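Local atomic coordinates of extracellular fatty acid-binding protein (Gallus gallus, PDB entry 3SAO), a protein that binds bacterial ferric siderophores tightly and also takes up long-chain fatty acids and lysophosphatidic acid, and may act as an antibacterial factor. Residues Glu47-Ala52 and Lys60-Phe65; Met33-Ile38 and Ala150-Glu155; Val96-Arg101 and His109-Tyr114. One frame throughout, in Å; residues are numbered along the deposited sequence. Where two conformers were deposited one is given.

Contact 1: Glu47-Ala52 and Lys60-Phe65. With NKN ((2R)-2-hydroxy-3-(phosphonooxy)propyl tetradecanoate), chain C.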
loop_
_atom_site.group_PDB
_atom_site.type_symbol
_atom_site.label_atom_id
_atom_site.label_comp_id
_atom_site.label_asym_id
_atom_site.label_seq_id
_atom_site.Cartn_x
_atom_site.Cartn_y
_atom_site.Cartn_z
ATOM N N GLU A 47 -1.773 -12.831 1.392
ATOM C CA GLU A 47 -1.278 -12.516 0.068
ATOM C C GLU A 47 -2.021 -11.266 -0.360
ATOM O O GLU A 47 -3.220 -11.201 -0.219
ATOM C CB GLU A 47 -1.493 -13.645 -0.936
ATOM C CG GLU A 47 -0.978 -13.305 -2.341
ATOM C CD GLU A 47 -1.021 -14.466 -3.347
ATOM O OE1 GLU A 47 -1.958 -15.273 -3.337
ATOM O OE2 GLU A 47 -0.173 -14.476 -4.236
ATOM N N VAL A 48 -1.273 -10.271 -0.779
ATOM C CA VAL A 48 -1.830 -9.064 -1.350
ATOM C C VAL A 48 -1.712 -9.099 -2.878
ATOM O O VAL A 48 -0.622 -9.309 -3.435
ATOM C CB VAL A 48 -1.166 -7.796 -0.789
ATOM C CG1 VAL A 48 -1.934 -6.529 -1.276
ATOM C CG2 VAL A 48 -1.036 -7.890 0.714
ATOM N N SER A 49 -2.841 -8.864 -3.558
ATOM C CA SER A 49 -2.844 -8.736 -5.007
ATOM C C SER A 49 -3.013 -7.281 -5.387
ATOM O O SER A 49 -3.891 -6.621 -4.855
ATOM C CB SER A 49 -3.992 -9.555 -5.583
ATOM O OG SER A 49 -3.806 -10.911 -5.252
ATOM N N TYR A 50 -2.137 -6.753 -6.236
ATOM C CA TYR A 50 -2.169 -5.333 -6.554
ATOM C C TYR A 50 -2.462 -5.152 -8.047
ATOM O O TYR A 50 -2.131 -6.034 -8.851
ATOM C CB TYR A 50 -0.801 -4.712 -6.307
ATOM C CG TYR A 50 -0.219 -4.923 -4.940
ATOM C CD1 TYR A 50 -0.444 -4.005 -3.930
ATOM C CD2 TYR A 50 0.621 -5.993 -4.679
ATOM C CE1 TYR A 50 0.159 -4.145 -2.670
ATOM C CE2 TYR A 50 1.220 -6.148 -3.411
ATOM C CZ TYR A 50 1.001 -5.213 -2.433
ATOM O OH TYR A 50 1.561 -5.372 -1.177
ATOM N N ALA A 51 -3.043 -4.009 -8.377
ATOM C CA ALA A 51 -3.249 -3.537 -9.734
ATOM C C ALA A 51 -3.016 -2.022 -9.774
ATOM O O ALA A 51 -3.683 -1.229 -9.080
ATOM C CB ALA A 51 -4.706 -3.940 -10.203
ATOM N N ALA A 52 -2.035 -1.610 -10.568
ATOM C CA ALA A 52 -1.669 -0.179 -10.713
ATOM C C ALA A 52 -1.352 0.188 -12.161
ATOM O O ALA A 52 -0.606 -0.523 -12.833
ATOM C CB ALA A 52 -0.489 0.127 -9.836
ATOM N N LYS A 60 0.052 -5.913 -12.719
ATOM C CA LYS A 60 -0.617 -6.736 -11.743
ATOM C C LYS A 60 0.392 -7.683 -11.133
ATOM O O LYS A 60 1.155 -8.287 -11.851
ATOM C CB LYS A 60 -1.741 -7.511 -12.422
ATOM C CG LYS A 60 -2.902 -6.660 -12.868
ATOM C CD LYS A 60 -3.990 -7.531 -13.439
ATOM C CE LYS A 60 -4.939 -6.730 -14.313
ATOM N NZ LYS A 60 -6.121 -7.569 -14.673
ATOM N N TRP A 61 0.421 -7.771 -9.803
ATOM C CA TRP A 61 1.399 -8.602 -9.103
ATOM C C TRP A 61 0.878 -8.939 -7.705
ATOM O O TRP A 61 -0.114 -8.378 -7.252
ATOM C CB TRP A 61 2.780 -7.918 -9.022
ATOM C CG TRP A 61 2.895 -6.821 -8.048
ATOM C CD1 TRP A 61 3.420 -6.901 -6.771
ATOM C CD2 TRP A 61 2.486 -5.452 -8.218
ATOM N NE1 TRP A 61 3.375 -5.668 -6.175
ATOM C CE2 TRP A 61 2.785 -4.773 -7.020
ATOM C CE3 TRP A 61 1.872 -4.742 -9.256
ATOM C CZ2 TRP A 61 2.515 -3.414 -6.835
ATOM C CZ3 TRP A 61 1.628 -3.385 -9.081
ATOM C CH2 TRP A 61 1.919 -2.745 -7.853
ATOM N N GLU A 62 1.494 -9.955 -7.106
ATOM C CA GLU A 62 1.155 -10.407 -5.747
ATOM C C GLU A 62 2.392 -10.531 -4.887
ATOM O O GLU A 62 3.480 -10.879 -5.349
ATOM C CB GLU A 62 0.449 -11.747 -5.774
ATOM C CG GLU A 62 -0.966 -11.741 -6.366
ATOM C CD GLU A 62 -0.991 -11.623 -7.885
ATOM O OE1 GLU A 62 -0.013 -12.029 -8.558
ATOM O OE2 GLU A 62 -2.000 -11.093 -8.408
ATOM N N THR A 63 2.187 -10.238 -3.614
ATOM C CA THR A 63 3.165 -10.428 -2.578
ATOM C C THR A 63 2.532 -11.137 -1.407
ATOM O O THR A 63 1.426 -10.809 -1.012
ATOM C CB THR A 63 3.673 -9.045 -2.097
ATOM O OG1 THR A 63 4.161 -8.324 -3.225
ATOM C CG2 THR A 63 4.743 -9.208 -1.050
ATOM N N THR A 64 3.291 -12.040 -0.781
ATOM C CA THR A 64 2.830 -12.812 0.332
ATOM C C THR A 64 3.659 -12.442 1.540
ATOM O O THR A 64 4.880 -12.435 1.475
ATOM C CB THR A 64 2.947 -14.320 0.082
ATOM O OG1 THR A 64 2.131 -14.673 -1.038
ATOM C CG2 THR A 64 2.496 -15.118 1.231
ATOM N N PHE A 65 2.957 -12.087 2.599
ATOM C CA PHE A 65 3.567 -11.681 3.847
ATOM C C PHE A 65 3.247 -12.647 4.958
ATOM O O PHE A 65 2.125 -13.113 5.122
ATOM C CB PHE A 65 3.054 -10.301 4.240
ATOM C CG PHE A 65 3.436 -9.237 3.303
ATOM C CD1 PHE A 65 4.629 -8.530 3.479
ATOM C CD2 PHE A 65 2.606 -8.891 2.250
ATOM C CE1 PHE A 65 4.997 -7.570 2.578
ATOM C CE2 PHE A 65 2.944 -7.867 1.398
ATOM C CZ PHE A 65 4.165 -7.246 1.539
HETATM O OAA NKN C . 3.459 -3.803 0.850
HETATM O OAB NKN C . 3.252 -1.667 1.868
HETATM P PAC NKN C . 2.441 -2.811 1.329
HETATM O OAD NKN C . 1.363 -2.445 0.340
HETATM O OAE NKN C . -4.474 -3.334 5.106
HETATM O OAF NKN C . 1.667 -3.462 2.570
HETATM C CAG NKN C . 0.727 -4.541 2.523
HETATM C CAH NKN C . -0.032 -4.657 3.841
HETATM C CAI NKN C . -1.567 -4.726 3.759
HETATM O OAJ NKN C . -2.188 -3.881 4.752
HETATM C CAK NKN C . -3.512 -4.058 5.367
HETATM C CAL NKN C . -3.695 -5.113 6.427
HETATM C CAM NKN C . -4.124 -4.438 7.723
HETATM C CAN NKN C . -4.001 -5.365 8.926
HETATM C CAO NKN C . -3.312 -6.683 8.572
HETATM O OAY NKN C . 0.419 -5.870 4.451
HETATM O O HOH W 1 2.397 -13.810 -3.629
HETATM O O HOH W 2 -3.023 -8.537 -8.988
#

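Contact 2: Met33-Ile38 and Ala150-Glu155. Unlike the reference sequence in segment 150-155: Ala-150 (reference Glu). With NKN ((2R)-2-hydroxy-3-(phosphonooxy)propyl tetradecanoate), chain C.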
loop_
_atom_site.group_PDB
_atom_site.type_symbol
_atom_site.label_atom_id
_atom_site.label_comp_id
_atom_site.label_asym_id
_atom_site.label_seq_id
_atom_site.Cartn_x
_atom_site.Cartn_y
_atom_site.Cartn_z
ATOM N N MET A 33 -3.856 5.839 -7.907
ATOM C CA MET A 33 -4.355 4.927 -6.904
ATOM C C MET A 33 -4.205 3.460 -7.295
ATOM O O MET A 33 -4.411 3.070 -8.451
ATOM C CB MET A 33 -5.828 5.251 -6.631
ATOM C CG MET A 33 -6.394 4.722 -5.359
ATOM S SD MET A 33 -8.121 5.238 -5.111
ATOM C CE MET A 33 -7.995 6.997 -4.916
ATOM N N VAL A 34 -3.721 2.681 -6.341
ATOM C CA VAL A 34 -3.501 1.245 -6.543
ATOM C C VAL A 34 -4.651 0.454 -5.934
ATOM O O VAL A 34 -5.039 0.696 -4.789
ATOM C CB VAL A 34 -2.194 0.836 -5.901
ATOM C CG1 VAL A 34 -1.933 -0.675 -6.085
ATOM C CG2 VAL A 34 -1.092 1.662 -6.494
ATOM N N MET A 35 -5.209 -0.472 -6.700
ATOM C CA MET A 35 -6.211 -1.385 -6.150
ATOM C C MET A 35 -5.496 -2.614 -5.574
ATOM O O MET A 35 -4.484 -3.094 -6.098
ATOM C CB MET A 35 -7.284 -1.776 -7.183
ATOM C CG MET A 35 -8.466 -2.506 -6.595
ATOM S SD MET A 35 -9.576 -3.237 -7.815
ATOM C CE MET A 35 -10.047 -1.761 -8.730
ATOM N N ALA A 36 -5.972 -3.044 -4.421
ATOM C CA ALA A 36 -5.401 -4.218 -3.767
ATOM C C ALA A 36 -6.509 -5.190 -3.338
ATOM O O ALA A 36 -7.651 -4.799 -3.060
ATOM C CB ALA A 36 -4.532 -3.802 -2.596
ATOM N N ARG A 37 -6.184 -6.468 -3.293
ATOM C CA ARG A 37 -7.025 -7.414 -2.562
ATOM C C ARG A 37 -6.199 -8.196 -1.562
ATOM O O ARG A 37 -5.152 -8.727 -1.910
ATOM C CB ARG A 37 -7.729 -8.389 -3.517
ATOM C CG ARG A 37 -8.716 -9.275 -2.783
ATOM C CD ARG A 37 -9.225 -10.397 -3.650
ATOM N NE ARG A 37 -10.316 -10.014 -4.547
ATOM C CZ ARG A 37 -10.223 -10.023 -5.882
ATOM N NH1 ARG A 37 -9.064 -10.300 -6.478
ATOM N NH2 ARG A 37 -11.281 -9.740 -6.640
ATOM N N ILE A 38 -6.719 -8.324 -0.350
ATOM C CA ILE A 38 -6.041 -9.071 0.705
ATOM C C ILE A 38 -6.777 -10.375 0.944
ATOM O O ILE A 38 -8.012 -10.343 1.128
ATOM C CB ILE A 38 -6.051 -8.254 2.030
ATOM C CG1 ILE A 38 -5.349 -6.910 1.853
ATOM C CG2 ILE A 38 -5.390 -9.050 3.135
ATOM C CD1 ILE A 38 -5.291 -6.090 3.143
ATOM N N ALA A 150 -9.150 2.008 -14.718
ATOM C CA ALA A 150 -8.835 1.124 -15.853
ATOM C C ALA A 150 -8.019 -0.105 -15.457
ATOM O O ALA A 150 -7.787 -0.998 -16.279
ATOM C CB ALA A 150 -8.102 1.908 -16.930
ATOM N N CYS A 151 -7.542 -0.129 -14.216
ATOM C CA CYS A 151 -6.646 -1.152 -13.760
ATOM C C CYS A 151 -7.199 -1.789 -12.484
ATOM O O CYS A 151 -7.195 -1.123 -11.452
ATOM C CB CYS A 151 -5.309 -0.456 -13.522
ATOM S SG CYS A 151 -3.925 -1.507 -13.225
ATOM N N SER A 152 -7.669 -3.044 -12.571
ATOM C CA SER A 152 -8.289 -3.771 -11.448
ATOM C C SER A 152 -7.624 -5.091 -11.152
ATOM O O SER A 152 -7.130 -5.770 -12.026
ATOM C CB SER A 152 -9.750 -4.089 -11.750
ATOM O OG SER A 152 -10.515 -2.920 -11.834
ATOM N N VAL A 153 -7.719 -5.525 -9.906
ATOM C CA VAL A 153 -7.370 -6.885 -9.601
ATOM C C VAL A 153 -8.372 -7.843 -10.240
ATOM O O VAL A 153 -9.557 -7.552 -10.379
ATOM C CB VAL A 153 -7.310 -7.118 -8.097
ATOM C CG1 VAL A 153 -6.249 -6.140 -7.475
ATOM C CG2 VAL A 153 -8.660 -6.928 -7.511
ATOM N N ASP A 154 -7.897 -9.042 -10.486
ATOM C CA ASP A 154 -8.695 -10.056 -11.162
ATOM C C ASP A 154 -9.740 -10.616 -10.213
ATOM O O ASP A 154 -9.574 -10.575 -9.006
ATOM C CB ASP A 154 -7.798 -11.185 -11.642
ATOM C CG ASP A 154 -6.770 -10.737 -12.657
ATOM O OD1 ASP A 154 -7.026 -9.796 -13.443
ATOM O OD2 ASP A 154 -5.697 -11.370 -12.686
ATOM N N GLU A 155 -10.797 -11.185 -10.761
ATOM C CA GLU A 155 -11.704 -11.987 -9.943
ATOM C C GLU A 155 -10.999 -13.282 -9.476
ATOM O O GLU A 155 -9.949 -13.685 -10.012
ATOM C CB GLU A 155 -13.022 -12.253 -10.679
ATOM C CG GLU A 155 -12.920 -12.775 -12.075
ATOM C CD GLU A 155 -14.286 -13.143 -12.671
ATOM O OE1 GLU A 155 -14.359 -14.104 -13.456
ATOM O OE2 GLU A 155 -15.283 -12.451 -12.390
HETATM O OAA NKN C . 3.459 -3.803 0.850
HETATM O OAB NKN C . 3.252 -1.667 1.868
HETATM P PAC NKN C . 2.441 -2.811 1.329
HETATM O OAD NKN C . 1.363 -2.445 0.340
HETATM O OAE NKN C . -4.474 -3.334 5.106
HETATM O OAF NKN C . 1.667 -3.462 2.570
HETATM C CAG NKN C . 0.727 -4.541 2.523
HETATM C CAH NKN C . -0.032 -4.657 3.841
HETATM C CAI NKN C . -1.567 -4.726 3.759
HETATM O OAJ NKN C . -2.188 -3.881 4.752
HETATM C CAK NKN C . -3.512 -4.058 5.367
HETATM C CAL NKN C . -3.695 -5.113 6.427
HETATM C CAM NKN C . -4.124 -4.438 7.723
HETATM C CAN NKN C . -4.001 -5.365 8.926
HETATM C CAO NKN C . -3.312 -6.683 8.572
HETATM O OAY NKN C . 0.419 -5.870 4.451
#

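Contact 3: Val96-Arg101 and His109-Tyr114. With NKN ((2R)-2-hydroxy-3-(phosphonooxy)propyl tetradecanoate), chain C.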
loop_
_atom_site.group_PDB
_atom_site.type_symbol
_atom_site.label_atom_id
_atom_site.label_comp_id
_atom_site.label_asym_id
_atom_site.label_seq_id
_atom_site.Cartn_x
_atom_site.Cartn_y
_atom_site.Cartn_z
ATOM N N VAL A 96 -2.622 2.531 8.095
ATOM C CA VAL A 96 -1.347 3.179 7.810
ATOM C C VAL A 96 -0.213 2.164 7.950
ATOM O O VAL A 96 -0.015 1.574 9.002
ATOM C CB VAL A 96 -1.086 4.380 8.721
ATOM C CG1 VAL A 96 0.254 5.065 8.334
ATOM C CG2 VAL A 96 -2.236 5.347 8.642
ATOM N N ILE A 97 0.511 1.955 6.856
ATOM C CA ILE A 97 1.502 0.889 6.740
ATOM C C ILE A 97 2.841 1.527 6.484
ATOM O O ILE A 97 2.979 2.414 5.625
ATOM C CB ILE A 97 1.219 -0.050 5.518
ATOM C CG1 ILE A 97 -0.172 -0.637 5.607
ATOM C CG2 ILE A 97 2.286 -1.168 5.420
ATOM C CD1 ILE A 97 -0.404 -1.410 6.821
ATOM N N PHE A 98 3.852 1.076 7.189
ATOM C CA PHE A 98 5.183 1.566 6.893
ATOM C C PHE A 98 5.984 0.380 6.348
ATOM O O PHE A 98 6.078 -0.650 7.010
ATOM C CB PHE A 98 5.827 2.138 8.140
ATOM C CG PHE A 98 7.198 2.689 7.911
ATOM C CD1 PHE A 98 7.369 3.937 7.317
ATOM C CD2 PHE A 98 8.317 1.980 8.278
ATOM C CE1 PHE A 98 8.644 4.458 7.087
ATOM C CE2 PHE A 98 9.585 2.512 8.064
ATOM C CZ PHE A 98 9.737 3.744 7.452
ATOM N N ALA A 99 6.555 0.558 5.164
ATOM C CA ALA A 99 7.278 -0.487 4.444
ATOM C C ALA A 99 8.760 -0.195 4.348
ATOM O O ALA A 99 9.158 0.926 4.066
ATOM C CB ALA A 99 6.706 -0.638 3.053
ATOM N N THR A 100 9.566 -1.230 4.567
ATOM C CA THR A 100 11.007 -1.155 4.408
ATOM C C THR A 100 11.488 -2.287 3.518
ATOM O O THR A 100 11.230 -3.470 3.827
ATOM C CB THR A 100 11.681 -1.303 5.779
ATOM O OG1 THR A 100 11.226 -0.247 6.640
ATOM C CG2 THR A 100 13.200 -1.261 5.648
ATOM N N ARG A 101 12.164 -1.935 2.424
ATOM C CA ARG A 101 12.615 -2.877 1.421
ATOM C C ARG A 101 14.112 -2.769 1.185
ATOM O O ARG A 101 14.671 -1.669 1.161
ATOM C CB ARG A 101 11.895 -2.599 0.101
ATOM C CG ARG A 101 11.920 -3.706 -0.889
ATOM C CD ARG A 101 11.188 -3.300 -2.166
ATOM N N HIS A 109 12.317 3.087 2.080
ATOM C CA HIS A 109 11.188 3.158 2.968
ATOM C C HIS A 109 10.065 3.879 2.254
ATOM O O HIS A 109 10.308 4.771 1.430
ATOM C CB HIS A 109 11.509 3.894 4.289
ATOM C CG HIS A 109 12.677 3.330 5.046
ATOM N ND1 HIS A 109 12.573 2.217 5.857
ATOM C CD2 HIS A 109 13.952 3.772 5.177
ATOM C CE1 HIS A 109 13.745 1.980 6.425
ATOM N NE2 HIS A 109 14.595 2.918 6.043
ATOM N N MET A 110 8.843 3.472 2.560
ATOM C CA MET A 110 7.660 4.199 2.101
ATOM C C MET A 110 6.524 3.986 3.076
ATOM O O MET A 110 6.373 2.921 3.641
ATOM C CB MET A 110 7.243 3.734 0.709
ATOM C CG MET A 110 6.144 4.609 0.092
ATOM S SD MET A 110 5.854 4.182 -1.613
ATOM C CE MET A 110 7.348 4.806 -2.409
ATOM N N MET A 111 5.736 5.018 3.289
ATOM C CA MET A 111 4.500 4.903 4.001
ATOM C C MET A 111 3.380 4.847 3.003
ATOM O O MET A 111 3.378 5.609 2.018
ATOM C CB MET A 111 4.310 6.099 4.910
ATOM C CG MET A 111 5.252 6.094 6.051
ATOM S SD MET A 111 4.911 7.409 7.241
ATOM C CE MET A 111 3.189 7.191 7.682
ATOM N N ARG A 112 2.396 4.010 3.289
ATOM C CA ARG A 112 1.205 3.903 2.458
ATOM C C ARG A 112 -0.108 4.010 3.281
ATOM O O ARG A 112 -0.193 3.561 4.400
ATOM C CB ARG A 112 1.223 2.588 1.690
ATOM C CG ARG A 112 2.427 2.353 0.838
ATOM C CD ARG A 112 2.287 1.065 0.049
ATOM N NE ARG A 112 3.266 1.045 -1.026
ATOM C CZ ARG A 112 4.517 0.622 -0.904
ATOM N NH1 ARG A 112 4.942 0.111 0.241
ATOM N NH2 ARG A 112 5.346 0.722 -1.932
ATOM N N LEU A 113 -1.126 4.651 2.725
ATOM C CA LEU A 113 -2.449 4.670 3.352
ATOM C C LEU A 113 -3.392 3.790 2.538
ATOM O O LEU A 113 -3.685 4.091 1.372
ATOM C CB LEU A 113 -2.999 6.101 3.415
ATOM C CG LEU A 113 -4.405 6.329 3.940
ATOM C CD1 LEU A 113 -4.593 5.781 5.387
ATOM C CD2 LEU A 113 -4.722 7.852 3.845
ATOM N N TYR A 114 -3.854 2.714 3.156
ATOM C CA TYR A 114 -4.921 1.873 2.645
ATOM C C TYR A 114 -6.288 2.448 3.058
ATOM O O TYR A 114 -6.481 2.832 4.211
ATOM C CB TYR A 114 -4.768 0.443 3.182
ATOM C CG TYR A 114 -3.741 -0.389 2.455
ATOM C CD1 TYR A 114 -4.128 -1.508 1.711
ATOM C CD2 TYR A 114 -2.399 -0.092 2.521
ATOM C CE1 TYR A 114 -3.205 -2.272 1.021
ATOM C CE2 TYR A 114 -1.448 -0.874 1.809
ATOM C CZ TYR A 114 -1.878 -1.951 1.068
ATOM O OH TYR A 114 -1.008 -2.713 0.344
HETATM O OAA NKN C . 3.459 -3.803 0.850
HETATM O OAB NKN C . 3.252 -1.667 1.868
HETATM P PAC NKN C . 2.441 -2.811 1.329
HETATM O OAD NKN C . 1.363 -2.445 0.340
HETATM O OAE NKN C . -4.474 -3.334 5.106
HETATM O OAF NKN C . 1.667 -3.462 2.570
HETATM C CAG NKN C . 0.727 -4.541 2.523
HETATM C CAH NKN C . -0.032 -4.657 3.841
HETATM C CAI NKN C . -1.567 -4.726 3.759
HETATM O OAJ NKN C . -2.188 -3.881 4.752
HETATM C CAK NKN C . -3.512 -4.058 5.367
HETATM C CAL NKN C . -3.695 -5.113 6.427
HETATM C CAM NKN C . -4.124 -4.438 7.723
HETATM C CAN NKN C . -4.001 -5.365 8.926
HETATM C CAO NKN C . -3.312 -6.683 8.572
HETATM O OAY NKN C . 0.419 -5.870 4.451
#

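Contact 1: Glu47-Ala52 and Lys60-Phe65
Tyr-50 and Trp-61 face each other across a hydrogen-bonded antiparallel pair, their side chains on the face that also carries Val-48 and Thr-63. The tyrosine ring and the five-membered ring of the indole are nearly parallel (planes 19° apart) but slid past one another, with centroids 4.5 Å apart, so overlap is slight. The closer cover comes from the tyrosine methylene: CB of Tyr-50 sits 3.5 Å from the centroid of the six-membered ring of Trp-61, almost on its normal, a CH-pi contact. Trp-61 reaches this position with CG wedged between its own backbone N and carbonyl carbon (chi1 75°), which folds the indole over Tyr-50 of the facing strand. CG1 of Val-48 lies over one face of the Tyr-50 ring, toward its rim. Thus flanked, the phenol extends to the ligand phosphate, where OH of Tyr-50 makes a weak hydrogen bond to OAD of NKN at 3.3 Å. Phe-65 approaches the same hydroxyl with its ring edge and also touches CG2 of Val-48.

On the face of Glu-47, Ser-49 and Glu-62, water joins the strands: one molecule lies 2.7 Å from OE2 of Glu-47, to which it donates, and 2.7 Å from OG1 of Thr-64. The main-chain bonds include Tyr-50 N to Trp-61 O, 2.8 Å. This is a beta hairpin of the lipocalin barrel, with Tyr-50 and Phe-65 contributing to the ligand pocket.

Contact 2: Met33-Ile38 and Ala150-Glu155
The irregular C-terminal segment that lies along the outside of a lipocalin barrel meets strand 34-41 here, with Met-35 and Arg-37 reaching out to Ser-152, Val-153 and Asp-154. Arg-37 makes the main polar link. NH1 of Arg-37 donates to the backbone O of Asp-154 at 2.6 Å, the acceptor lying close to the guanidinium plane, and NH2 of the same arginine adds a weak bond of 3.0 Å to that same Asp-154 O. One carbonyl is thereby gripped by both terminal nitrogens. CG2 of Val-153 lies over a face of the guanidinium, 3.5 Å from NH1 of Arg-37. The chain of Arg-37 runs out extended and then bends at chi3 (-82°), turning the flat group toward the segment.

CG2 of Val-153 also touches SD of Met-35 at 3.8 Å, so Val-153 fits between the two strand side chains, while its other branch, CG1, rests against the main chain of Met-35. In the barrel these outward residues alternate with inward ones: Ala-36 packs on Val-48, and CD1 of Ile-38 approaches OAE of the ligand NKN to 3.5 Å. The sulfur of Met-35 accepts a weak hydrogen bond from Val-153 N at 3.6 Å, and CE of Met-35 reaches OG of Ser-152 at 3.3 Å. Further covalent and ionic ties hold the segment: Cys-151 forms the disulfide with Cys-58, and the carboxylate of Asp-154 forms a salt bridge with Lys-60.

Contact 3: Val96-Arg101 and His109-Tyr114
Strands 96-101 and 109-114 run antiparallel, their axes 4.7 Å apart at closest approach and their directions 157° apart, with hydrogen-bonded pairs at Ile-97/Arg-112 and Ala-99/Met-110. They form a beta hairpin of the lipocalin barrel, with one face turned to the ligand and the other, bearing Val-96, Met-111 and Leu-113, packed against Phe-128 of helix 122-133.

On that outer face CG of Met-111 meets the edge of the Phe-98 ring, in its plane, at 3.3 Å from CD1 of Phe-98. The methionine chain bends at chi3 (54°), and its CE contacts CG1 of Val-96. Farther along, the rings of Phe-98 and His-109 are near parallel (18°) yet slid apart and barely overlap. His-109 also lies alongside Thr-100, whose OG1 sits in the imidazole plane and shares a hydrogen bond with ND1 of His-109 at 2.9 Å; either atom could be the donor.

The inner face binds the phosphate of NKN. Arg-112 is stretched from CG to NE, carrying its guanidinium to the ligand, where NH1 of Arg-112 donates to OAB of NKN at 2.9 Å. CB of Ala-99 touches the edge of that guanidinium, in its plane, 3.4 Å from NH1 of Arg-112. Lys-82 also bonds to the ligand, and the cationic groups would be expected to favour a charged phosphate. OH of Tyr-114 is modelled 2.4 Å from OAD of NKN, so short for a hydrogen bond that the exact length is doubtful. CG1 of Ile-97 packs on CD2 of Tyr-114, whose ring carries the ligand ester oxygen OAJ above its centre.

All three contacts belong to one lipocalin barrel and touch the same bound ligand. Contact 2 closes a long loop of chain in which contact 1 and then contact 3 are nested in series. Contacts 1 and 2 are neighbours, their centres about 9 Å apart: strands 34-41 and 45-52 pair in the sheet, where a probable backbone hydrogen bond runs from Arg-37 N to Ser-49 O. Contact 3 lies farther round, its centre about 14 Å from that of contact 1 and 18 Å from that of contact 2. Inside the barrel, Tyr-114 packs against both Tyr-50 and Ala-36, and residues of separate strands meet at one lysophosphatidic acid pocket.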